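Local coordinates for protein fatty acid biosynthesis transcriptional regulator (Streptococcus pneumoniae, PDB 6JBX) that binds DNA as a dimeric MarR-family repressor of the pneumococcal fatty acid synthesis pathway, with acyl-ACP as co-repressor, at residues I28-L33 with I41-M46. Numbering follows the deposited sequence.
Sequences IEEVNL and ISIKEM. With nucleotides of chain C.
Glu30 reaches from helix 11-34 to the first turn of helix 43-54, where its OE2 takes the backbone N-H of Ile43. The bond is 2.9 Å from Ile43 N to Glu30 OE2 and nearly straight (174°), but it meets the oxygen from well above the carboxylate plane. With CG anti to the backbone N (chi1 171°) and a bend at chi2, the Glu30 chain passes over the CG2 side of Ile43, OE2 lying 3.4 Å from Ile43 CG2. The other oxygen, OE1, is salt-bridged to Arg34, so both carboxylate oxygens have a partner. On the other branch of Ile43, CD1 packs against the stem of Glu29, 3.6 Å from Glu29 CB. Leu33 completes the apolar side: its CD1 rests on the first turn of helix 43-54, 3.8 Å from Met46 CB and also against Ile43 CA and the Ile41 carbonyl O, while CD2 faces the Met46 sulfur. Ser42 and Glu45 form a capping box: Ser42 OG accepts from Glu45 N, and Glu45 OE2 answers with its anti lone pair toward Ser42 N. The same Ser42 OG donates to phosphate oxygen OP1 of DG13 in chain C; their 2.5 Å separation is unusually short and its exact length doubtful, but the helix start meets the DNA backbone here, and the helix N-terminus, with its partial positive charge, would probably help to stabilise the phosphate. Glu45 OE1 is salt-bridged to Lys84. The contact thus ties helix 11-34, whose Ile28 packs on Leu151 of the second subunit, to the winged helix-turn-helix domain; helix 105-125 covers Glu29 and Met46, and helix 71-84 packs on Ile41 and Glu45.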
loop_
_atom_site.group_PDB
_atom_site.type_symbol
_atom_site.label_atom_id
_atom_site.label_comp_id
_atom_site.label_asym_id
_atom_site.label_seq_id
_atom_site.Cartn_x
_atom_site.Cartn_y
_atom_site.Cartn_z
ATOM N N ILE A 28 -2.343 -7.419 -4.440
ATOM C CA ILE A 28 -1.928 -8.795 -4.294
ATOM C C ILE A 28 -2.537 -9.390 -3.019
ATOM O O ILE A 28 -2.991 -10.529 -3.032
ATOM C CB ILE A 28 -0.396 -8.910 -4.329
ATOM C CG1 ILE A 28 0.091 -8.640 -5.752
ATOM C CG2 ILE A 28 0.038 -10.284 -3.814
ATOM C CD1 ILE A 28 1.578 -8.561 -5.911
ATOM N N GLU A 29 -2.610 -8.637 -1.948
ATOM C CA GLU A 29 -3.216 -9.150 -0.736
ATOM C C GLU A 29 -4.723 -9.396 -0.928
ATOM O O GLU A 29 -5.259 -10.367 -0.445
ATOM C CB GLU A 29 -3.037 -8.169 0.413
ATOM C CG GLU A 29 -1.595 -7.969 0.835
ATOM C CD GLU A 29 -1.462 -7.185 2.138
ATOM O OE1 GLU A 29 -2.015 -6.061 2.231
ATOM O OE2 GLU A 29 -0.852 -7.722 3.062
ATOM N N GLU A 30 -5.389 -8.483 -1.582
ATOM C CA GLU A 30 -6.796 -8.631 -1.864
ATOM C C GLU A 30 -7.020 -9.870 -2.749
ATOM O O GLU A 30 -7.920 -10.611 -2.484
ATOM C CB GLU A 30 -7.352 -7.356 -2.485
ATOM C CG GLU A 30 -8.774 -7.522 -3.001
ATOM C CD GLU A 30 -9.883 -6.677 -2.388
ATOM O OE1 GLU A 30 -11.049 -6.881 -2.797
ATOM O OE2 GLU A 30 -9.602 -5.790 -1.519
ATOM N N VAL A 31 -6.189 -10.106 -3.749
ATOM C CA VAL A 31 -6.331 -11.250 -4.642
ATOM C C VAL A 31 -6.149 -12.545 -3.840
ATOM O O VAL A 31 -6.853 -13.515 -4.066
ATOM C CB VAL A 31 -5.325 -11.211 -5.811
ATOM C CG1 VAL A 31 -5.114 -12.576 -6.486
ATOM C CG2 VAL A 31 -5.735 -10.191 -6.833
ATOM N N ASN A 32 -5.204 -12.562 -2.942
ATOM C CA ASN A 32 -5.021 -13.747 -2.109
ATOM C C ASN A 32 -6.265 -14.021 -1.226
ATOM O O ASN A 32 -6.623 -15.185 -1.007
ATOM C CB ASN A 32 -3.789 -13.588 -1.231
ATOM C CG ASN A 32 -3.604 -14.719 -0.251
ATOM O OD1 ASN A 32 -3.804 -14.552 0.958
ATOM N ND2 ASN A 32 -3.180 -15.850 -0.773
ATOM N N LEU A 33 -6.906 -12.990 -0.671
ATOM C CA LEU A 33 -8.127 -13.188 0.147
ATOM C C LEU A 33 -9.292 -13.671 -0.742
ATOM O O LEU A 33 -9.996 -14.588 -0.338
ATOM C CB LEU A 33 -8.552 -11.898 0.846
ATOM C CG LEU A 33 -7.705 -11.381 2.012
ATOM C CD1 LEU A 33 -8.174 -9.978 2.332
ATOM C CD2 LEU A 33 -7.821 -12.259 3.247
ATOM N N ILE A 41 -14.582 -10.708 1.575
ATOM C CA ILE A 41 -13.845 -9.827 2.479
ATOM C C ILE A 41 -12.728 -9.141 1.679
ATOM O O ILE A 41 -11.866 -9.794 1.107
ATOM C CB ILE A 41 -13.281 -10.601 3.681
ATOM C CG1 ILE A 41 -14.377 -11.039 4.652
ATOM C CG2 ILE A 41 -12.216 -9.787 4.415
ATOM C CD1 ILE A 41 -15.145 -9.880 5.273
ATOM N N SER A 42 -12.799 -7.835 1.623
ATOM C CA SER A 42 -11.814 -7.017 0.976
ATOM C C SER A 42 -10.606 -6.823 1.899
ATOM O O SER A 42 -10.680 -7.048 3.125
ATOM C CB SER A 42 -12.401 -5.660 0.679
ATOM O OG SER A 42 -12.387 -4.920 1.905
ATOM N N ILE A 43 -9.517 -6.307 1.332
ATOM C CA ILE A 43 -8.333 -6.085 2.155
ATOM C C ILE A 43 -8.639 -5.016 3.205
ATOM O O ILE A 43 -8.163 -5.135 4.331
ATOM C CB ILE A 43 -7.073 -5.763 1.317
ATOM C CG1 ILE A 43 -5.826 -5.700 2.203
ATOM C CG2 ILE A 43 -7.223 -4.468 0.489
ATOM C CD1 ILE A 43 -5.402 -7.020 2.813
ATOM N N LYS A 44 -9.459 -4.017 2.902
ATOM C CA LYS A 44 -9.794 -2.998 3.916
ATOM C C LYS A 44 -10.664 -3.582 5.031
ATOM O O LYS A 44 -10.436 -3.267 6.211
ATOM C CB LYS A 44 -10.501 -1.798 3.301
ATOM C CG LYS A 44 -9.612 -0.975 2.390
ATOM C CD LYS A 44 -8.365 -0.575 3.119
ATOM C CE LYS A 44 -7.497 0.403 2.371
ATOM N NZ LYS A 44 -6.106 0.302 2.881
ATOM N N GLU A 45 -11.589 -4.476 4.701
ATOM C CA GLU A 45 -12.357 -5.133 5.758
ATOM C C GLU A 45 -11.425 -6.031 6.563
ATOM O O GLU A 45 -11.595 -6.146 7.773
ATOM C CB GLU A 45 -13.525 -5.991 5.235
ATOM C CG GLU A 45 -14.646 -5.176 4.607
ATOM C CD GLU A 45 -15.657 -6.008 3.817
ATOM O OE1 GLU A 45 -16.885 -5.875 4.103
ATOM O OE2 GLU A 45 -15.224 -6.797 2.915
ATOM N N MET A 46 -10.470 -6.671 5.898
ATOM C CA MET A 46 -9.516 -7.519 6.623
ATOM C C MET A 46 -8.750 -6.666 7.645
ATOM O O MET A 46 -8.472 -7.132 8.737
ATOM C CB MET A 46 -8.556 -8.207 5.658
ATOM C CG MET A 46 -7.708 -9.281 6.267
ATOM S SD MET A 46 -8.573 -10.726 6.941
ATOM C CE MET A 46 -8.187 -10.441 8.663
ATOM P P DG C 13 -14.802 -1.938 1.544
ATOM O OP1 DG C 13 -13.587 -2.758 1.504
ATOM O OP2 DG C 13 -15.784 -2.028 2.684
ATOM O "O5'" DG C 13 -14.331 -0.430 1.440
ATOM C "C5'" DG C 13 -13.286 -0.053 0.536
ATOM C "C4'" DG C 13 -13.075 1.430 0.684
ATOM O "O4'" DG C 13 -14.249 2.073 0.163
ATOM C "C3'" DG C 13 -12.925 1.939 2.132
ATOM O "O3'" DG C 13 -11.691 2.661 2.208
ATOM C "C2'" DG C 13 -14.169 2.776 2.368
ATOM C "C1'" DG C 13 -14.540 3.200 0.944
ATOM N N9 DG C 13 -15.924 3.548 0.663
ATOM C C8 DG C 13 -17.052 2.828 0.982
ATOM N N7 DG C 13 -18.150 3.370 0.532
ATOM C C5 DG C 13 -17.715 4.482 -0.176
ATOM C C6 DG C 13 -18.446 5.453 -0.889
ATOM O O6 DG C 13 -19.676 5.540 -1.043
ATOM N N1 DG C 13 -17.612 6.426 -1.427
ATOM C C2 DG C 13 -16.242 6.443 -1.319
ATOM N N2 DG C 13 -15.610 7.456 -1.922
ATOM N N3 DG C 13 -15.543 5.531 -0.669
ATOM C C4 DG C 13 -16.343 4.612 -0.090
#